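Local coordinates for uncharacterized protein PA2723 (Pseudomonas aeruginosa PAO1, PDB 6TCB), which is of unknown function but binds calcium and assembles as a dimer whose beta sheet continues across the subunit interface, at residues A[9-14]-A[39-44]; A[51-56]-A[69-74]. One frame throughout, in Å; residues are numbered along the deposited sequence. Where two conformers were deposited one is given.

Interaction 1. Residues A[9-14]-A[39-44]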
loop_
_atom_site.group_PDB
_atom_site.type_symbol
_atom_site.label_atom_id
_atom_site.label_comp_id
_atom_site.label_asym_id
_atom_site.label_seq_id
_atom_site.Cartn_x
_atom_site.Cartn_y
_atom_site.Cartn_z
ATOM N N GLU A 9 5.316 -17.966 -10.154
ATOM C CA GLU A 9 5.972 -18.622 -9.034
ATOM C C GLU A 9 5.764 -17.845 -7.743
ATOM O O GLU A 9 5.570 -18.443 -6.680
ATOM C CB GLU A 9 7.450 -18.829 -9.329
ATOM C CG GLU A 9 7.707 -19.752 -10.504
ATOM C CD GLU A 9 7.243 -21.186 -10.309
ATOM O OE1 GLU A 9 6.786 -21.556 -9.216
ATOM O OE2 GLU A 9 7.364 -21.947 -11.292
ATOM N N HIS A 10 5.818 -16.514 -7.802
ATOM C CA HIS A 10 5.531 -15.726 -6.604
ATOM C C HIS A 10 4.071 -15.835 -6.196
ATOM O O HIS A 10 3.769 -15.750 -5.004
ATOM C CB HIS A 10 6.008 -14.292 -6.788
ATOM C CG HIS A 10 7.486 -14.163 -6.618
ATOM N ND1 HIS A 10 8.073 -14.008 -5.386
ATOM C CD2 HIS A 10 8.497 -14.300 -7.506
ATOM C CE1 HIS A 10 9.389 -13.985 -5.528
ATOM N NE2 HIS A 10 9.671 -14.167 -6.803
ATOM N N LEU A 11 3.168 -16.092 -7.144
ATOM C CA LEU A 11 1.786 -16.384 -6.772
ATOM C C LEU A 11 1.716 -17.655 -5.935
ATOM O O LEU A 11 0.945 -17.733 -4.975
ATOM C CB LEU A 11 0.919 -16.528 -8.024
ATOM C CG LEU A 11 -0.467 -17.162 -7.864
ATOM C CD1 LEU A 11 -1.385 -16.293 -7.051
ATOM C CD2 LEU A 11 -1.083 -17.468 -9.248
ATOM N N GLU A 12 2.511 -18.667 -6.286
ATOM C CA GLU A 12 2.483 -19.913 -5.526
ATOM C C GLU A 12 3.015 -19.703 -4.115
ATOM O O GLU A 12 2.496 -20.273 -3.152
ATOM C CB GLU A 12 3.236 -21.011 -6.275
ATOM C CG GLU A 12 2.574 -21.405 -7.595
ATOM C CD GLU A 12 1.163 -21.943 -7.415
ATOM O OE1 GLU A 12 0.870 -22.488 -6.331
ATOM O OE2 GLU A 12 0.342 -21.812 -8.350
ATOM N N ILE A 13 4.025 -18.852 -3.964
ATOM C CA ILE A 13 4.496 -18.505 -2.631
ATOM C C ILE A 13 3.409 -17.769 -1.855
ATOM O O ILE A 13 3.100 -18.099 -0.703
ATOM C CB ILE A 13 5.791 -17.682 -2.719
ATOM C CG1 ILE A 13 6.894 -18.493 -3.391
ATOM C CG2 ILE A 13 6.181 -17.239 -1.325
ATOM C CD1 ILE A 13 8.103 -17.673 -3.796
ATOM N N ALA A 14 2.821 -16.745 -2.478
ATOM C CA ALA A 14 1.733 -16.013 -1.849
ATOM C C ALA A 14 0.608 -16.943 -1.419
ATOM O O ALA A 14 0.097 -16.832 -0.303
ATOM C CB ALA A 14 1.183 -14.964 -2.817
ATOM N N ALA A 39 -2.438 -6.701 -8.702
ATOM C CA ALA A 39 -3.483 -6.945 -9.693
ATOM C C ALA A 39 -3.468 -8.397 -10.152
ATOM O O ALA A 39 -4.525 -8.988 -10.404
ATOM C CB ALA A 39 -3.311 -5.998 -10.882
ATOM N N TYR A 40 -2.271 -8.983 -10.272
ATOM C CA TYR A 40 -2.130 -10.378 -10.660
ATOM C C TYR A 40 -2.749 -11.293 -9.616
ATOM O O TYR A 40 -3.523 -12.197 -9.943
ATOM C CB TYR A 40 -0.641 -10.708 -10.835
ATOM C CG TYR A 40 -0.379 -12.061 -11.457
ATOM C CD1 TYR A 40 -0.576 -12.266 -12.812
ATOM C CD2 TYR A 40 0.068 -13.133 -10.693
ATOM C CE1 TYR A 40 -0.348 -13.513 -13.401
ATOM C CE2 TYR A 40 0.289 -14.365 -11.266
ATOM C CZ TYR A 40 0.090 -14.549 -12.614
ATOM O OH TYR A 40 0.325 -15.781 -13.177
ATOM N N LEU A 41 -2.405 -11.075 -8.344
ATOM C CA LEU A 41 -2.997 -11.871 -7.273
ATOM C C LEU A 41 -4.520 -11.819 -7.329
ATOM O O LEU A 41 -5.193 -12.854 -7.305
ATOM C CB LEU A 41 -2.502 -11.360 -5.919
ATOM C CG LEU A 41 -1.041 -11.660 -5.584
ATOM C CD1 LEU A 41 -0.652 -10.890 -4.346
ATOM C CD2 LEU A 41 -0.771 -13.154 -5.413
ATOM N N ASN A 42 -5.082 -10.615 -7.437
ATOM C CA ASN A 42 -6.538 -10.482 -7.443
ATOM C C ASN A 42 -7.152 -11.129 -8.675
ATOM O O ASN A 42 -8.188 -11.793 -8.577
ATOM C CB ASN A 42 -6.934 -9.008 -7.307
ATOM C CG ASN A 42 -6.812 -8.507 -5.876
ATOM O OD1 ASN A 42 -7.579 -8.905 -5.000
ATOM N ND2 ASN A 42 -5.846 -7.648 -5.628
ATOM N N ALA A 43 -6.520 -10.977 -9.836
ATOM C CA ALA A 43 -7.063 -11.595 -11.040
ATOM C C ALA A 43 -7.059 -13.113 -10.951
ATOM O O ALA A 43 -7.957 -13.766 -11.500
ATOM C CB ALA A 43 -6.252 -11.148 -12.256
ATOM N N ARG A 44 -6.057 -13.694 -10.277
ATOM C CA ARG A 44 -5.912 -15.134 -10.163
ATOM C C ARG A 44 -6.660 -15.707 -8.962
ATOM O O ARG A 44 -6.439 -16.871 -8.606
ATOM C CB ARG A 44 -4.434 -15.532 -10.067
ATOM C CG ARG A 44 -3.503 -15.000 -11.143
ATOM C CD ARG A 44 -3.818 -15.514 -12.534
ATOM N NE ARG A 44 -4.384 -16.858 -12.561
ATOM C CZ ARG A 44 -3.674 -17.982 -12.538
ATOM N NH1 ARG A 44 -4.298 -19.151 -12.584
ATOM N NH2 ARG A 44 -2.350 -17.943 -12.460
#
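Leu11 reaches from helix 3-18 into the angle between Tyr40 and Leu41 of helix 33-43 and Arg44 just beyond its end, and each of its branches has its own partner. The two helix segments pass at a steep 69°, their axes 10.6 Å apart. CG of Leu11 lies opposite the backbone N (chi1 166°), a setting that carries the fork outward to the other helix. There CD1 of Leu11 lies 3.6 Å from CD2 of Leu41, the two side chains lying alongside and pointing opposite ways. The same CD2 of Leu41 rests 3.7 Å from CB of Ala14, whose small methyl gives the tip of Leu41 a seat on helix 3-18 beside Leu11. Tyr40 meets Leu11 with the rim of its ring: CB of Leu11 lies in the ring plane, 3.9 Å from CE2 of Tyr40. Over one face of that ring sits CG of Arg44, 3.8 Å above the plane. Bent along its chain, Arg44 crosses Leu11 at about a right angle and brings NH2 to 3.5 Å from CD2 of Leu11. No hydrogen bond joins the segments, so cohesion comes from dispersion and the hydrophobic effect, with the exposed Arg44 at the margin.

Interaction 2. Residues A[51-56]-A[69-74]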
loop_
_atom_site.group_PDB
_atom_site.type_symbol
_atom_site.label_atom_id
_atom_site.label_comp_id
_atom_site.label_asym_id
_atom_site.label_seq_id
_atom_site.Cartn_x
_atom_site.Cartn_y
_atom_site.Cartn_z
ATOM N N LEU A 51 0.284 -3.001 0.413
ATOM C CA LEU A 51 0.724 -1.915 1.267
ATOM C C LEU A 51 2.219 -1.694 1.066
ATOM O O LEU A 51 2.980 -2.642 0.840
ATOM C CB LEU A 51 0.524 -2.218 2.760
ATOM C CG LEU A 51 -0.875 -2.583 3.263
ATOM C CD1 LEU A 51 -0.793 -2.949 4.758
ATOM C CD2 LEU A 51 -1.836 -1.461 3.030
ATOM N N VAL A 52 2.652 -0.449 1.168
ATOM C CA VAL A 52 4.063 -0.155 1.370
ATOM C C VAL A 52 4.172 0.539 2.713
ATOM O O VAL A 52 3.540 1.582 2.934
ATOM C CB VAL A 52 4.673 0.689 0.245
ATOM C CG1 VAL A 52 6.150 0.967 0.558
ATOM C CG2 VAL A 52 4.509 -0.016 -1.071
ATOM N N LEU A 53 4.945 -0.055 3.608
ATOM C CA LEU A 53 5.057 0.370 4.987
ATOM C C LEU A 53 6.468 0.864 5.277
ATOM O O LEU A 53 7.446 0.425 4.662
ATOM C CB LEU A 53 4.715 -0.795 5.922
ATOM C CG LEU A 53 3.266 -1.254 5.828
ATOM C CD1 LEU A 53 3.089 -2.738 6.109
ATOM C CD2 LEU A 53 2.408 -0.400 6.772
ATOM N N GLU A 54 6.558 1.808 6.206
ATOM C CA GLU A 54 7.839 2.377 6.618
ATOM C C GLU A 54 8.623 2.926 5.431
ATOM O O GLU A 54 9.856 2.952 5.442
ATOM C CB GLU A 54 8.673 1.365 7.404
ATOM C CG GLU A 54 8.009 0.885 8.666
ATOM C CD GLU A 54 7.929 1.957 9.731
ATOM O OE1 GLU A 54 8.840 2.815 9.806
ATOM O OE2 GLU A 54 6.951 1.938 10.504
ATOM N N GLY A 55 7.914 3.374 4.398
ATOM C CA GLY A 55 8.524 3.973 3.238
ATOM C C GLY A 55 8.941 3.017 2.138
ATOM O O GLY A 55 8.888 3.394 0.957
ATOM N N PHE A 56 9.387 1.804 2.495
ATOM C CA PHE A 56 10.024 0.902 1.542
ATOM C C PHE A 56 9.929 -0.573 1.935
ATOM O O PHE A 56 10.833 -1.360 1.617
ATOM C CB PHE A 56 11.517 1.257 1.386
ATOM C CG PHE A 56 11.761 2.671 0.973
ATOM C CD1 PHE A 56 11.739 3.021 -0.364
ATOM C CD2 PHE A 56 11.995 3.657 1.918
ATOM C CE1 PHE A 56 11.944 4.323 -0.746
ATOM C CE2 PHE A 56 12.200 4.965 1.533
ATOM C CZ PHE A 56 12.167 5.297 0.205
ATOM N N ALA A 69 -2.494 -4.727 12.087
ATOM C CA ALA A 69 -1.500 -5.640 12.629
ATOM C C ALA A 69 -0.299 -5.755 11.700
ATOM O O ALA A 69 0.843 -5.855 12.168
ATOM C CB ALA A 69 -2.124 -7.007 12.886
ATOM N N VAL A 70 -0.530 -5.715 10.382
ATOM C CA VAL A 70 0.583 -5.712 9.434
ATOM C C VAL A 70 1.427 -4.451 9.600
ATOM O O VAL A 70 2.660 -4.510 9.587
ATOM C CB VAL A 70 0.072 -5.895 7.993
ATOM C CG1 VAL A 70 1.197 -5.813 6.992
ATOM C CG2 VAL A 70 -0.599 -7.249 7.862
ATOM N N ARG A 71 0.782 -3.294 9.762
ATOM C CA ARG A 71 1.529 -2.060 9.995
ATOM C C ARG A 71 2.327 -2.132 11.289
ATOM O O ARG A 71 3.494 -1.725 11.328
ATOM C CB ARG A 71 0.577 -0.859 9.989
ATOM C CG ARG A 71 1.281 0.448 10.332
ATOM C CD ARG A 71 0.426 1.686 10.076
ATOM N NE ARG A 71 -0.866 1.605 10.751
ATOM C CZ ARG A 71 -1.842 2.503 10.643
ATOM N NH1 ARG A 71 -1.702 3.582 9.884
ATOM N NH2 ARG A 71 -2.975 2.298 11.295
ATOM N N ALA A 72 1.732 -2.655 12.360
ATOM C CA ALA A 72 2.496 -2.813 13.593
ATOM C C ALA A 72 3.700 -3.719 13.366
ATOM O O ALA A 72 4.796 -3.458 13.880
ATOM C CB ALA A 72 1.608 -3.366 14.707
ATOM N N THR A 73 3.514 -4.791 12.590
ATOM C CA THR A 73 4.611 -5.702 12.277
ATOM C C THR A 73 5.727 -4.968 11.541
ATOM O O THR A 73 6.914 -5.194 11.817
ATOM C CB THR A 73 4.069 -6.889 11.468
ATOM O OG1 THR A 73 3.032 -7.568 12.210
ATOM C CG2 THR A 73 5.162 -7.907 11.143
ATOM N N ALA A 74 5.370 -4.066 10.619
ATOM C CA ALA A 74 6.382 -3.348 9.852
ATOM C C ALA A 74 7.252 -2.480 10.746
ATOM O O ALA A 74 8.440 -2.290 10.462
ATOM C CB ALA A 74 5.706 -2.487 8.786
#
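Val70 meets Leu51 and Leu53 where the helix of a beta-beta-alpha unit, 67-82, packs back on the first strand of its hairpin, 48-53. This strand is outermost in the chain's own antiparallel sheet, but its edge pairs with a strand of the second subunit. Strand and helix segments run at 33° to each other. Val70 turns CG1 toward the strand, 3.7 Å from CD1 of Leu53 and 4.1 Å from CD1 of Leu51; these two leucines, two residues apart, point to the same side of the sheet. A beta-branched valine offers a short, stiff surface here, to which Val59 and Trp25 add further apolar cover.

Next, Arg71 gives its aliphatic root to the core: CB of Arg71 lies 3.7 Å from CD2 of Leu53, the side chains crossing at about a right angle. Its charged end leads away, where NH2 forms a salt bridge with Asp68, a calcium-site residue, and a hydrogen bond with Cys65 O of the second subunit. OG1 of Thr73 donates to Ala69 O at 2.8 Å and also bonds Leu94 N; Ala69 O accepts from Thr73 N too, from the opposite face of the carbonyl plane. Ala74 completes the run. A methyl suits this spot because the backbones are close, and CG of Glu54 settles 3.7 Å from Ala74 O. The tightest touch is between CB of Ala74 and CB of Leu53, only 3.5 Å apart.

Both interactions are largely buried, yet they lie on opposite sides of the chain's centre, about 20 Å apart between centres, and share no helix or strand. Helix 33-43, used by interaction 1, leads along the chain to strand 48-53, used by interaction 2, so the two follow in series. Interaction 1 joins helix to helix at a steep angle, through leucine, alanine and an aromatic ring, away from the calcium-site residues. Interaction 2 lays a helix on a sheet at a shallower angle. Each includes an arginine, but with different roles: Arg44 is exposed at the margin, whereas Arg71 is buried and tied to Asp68 and the second subunit.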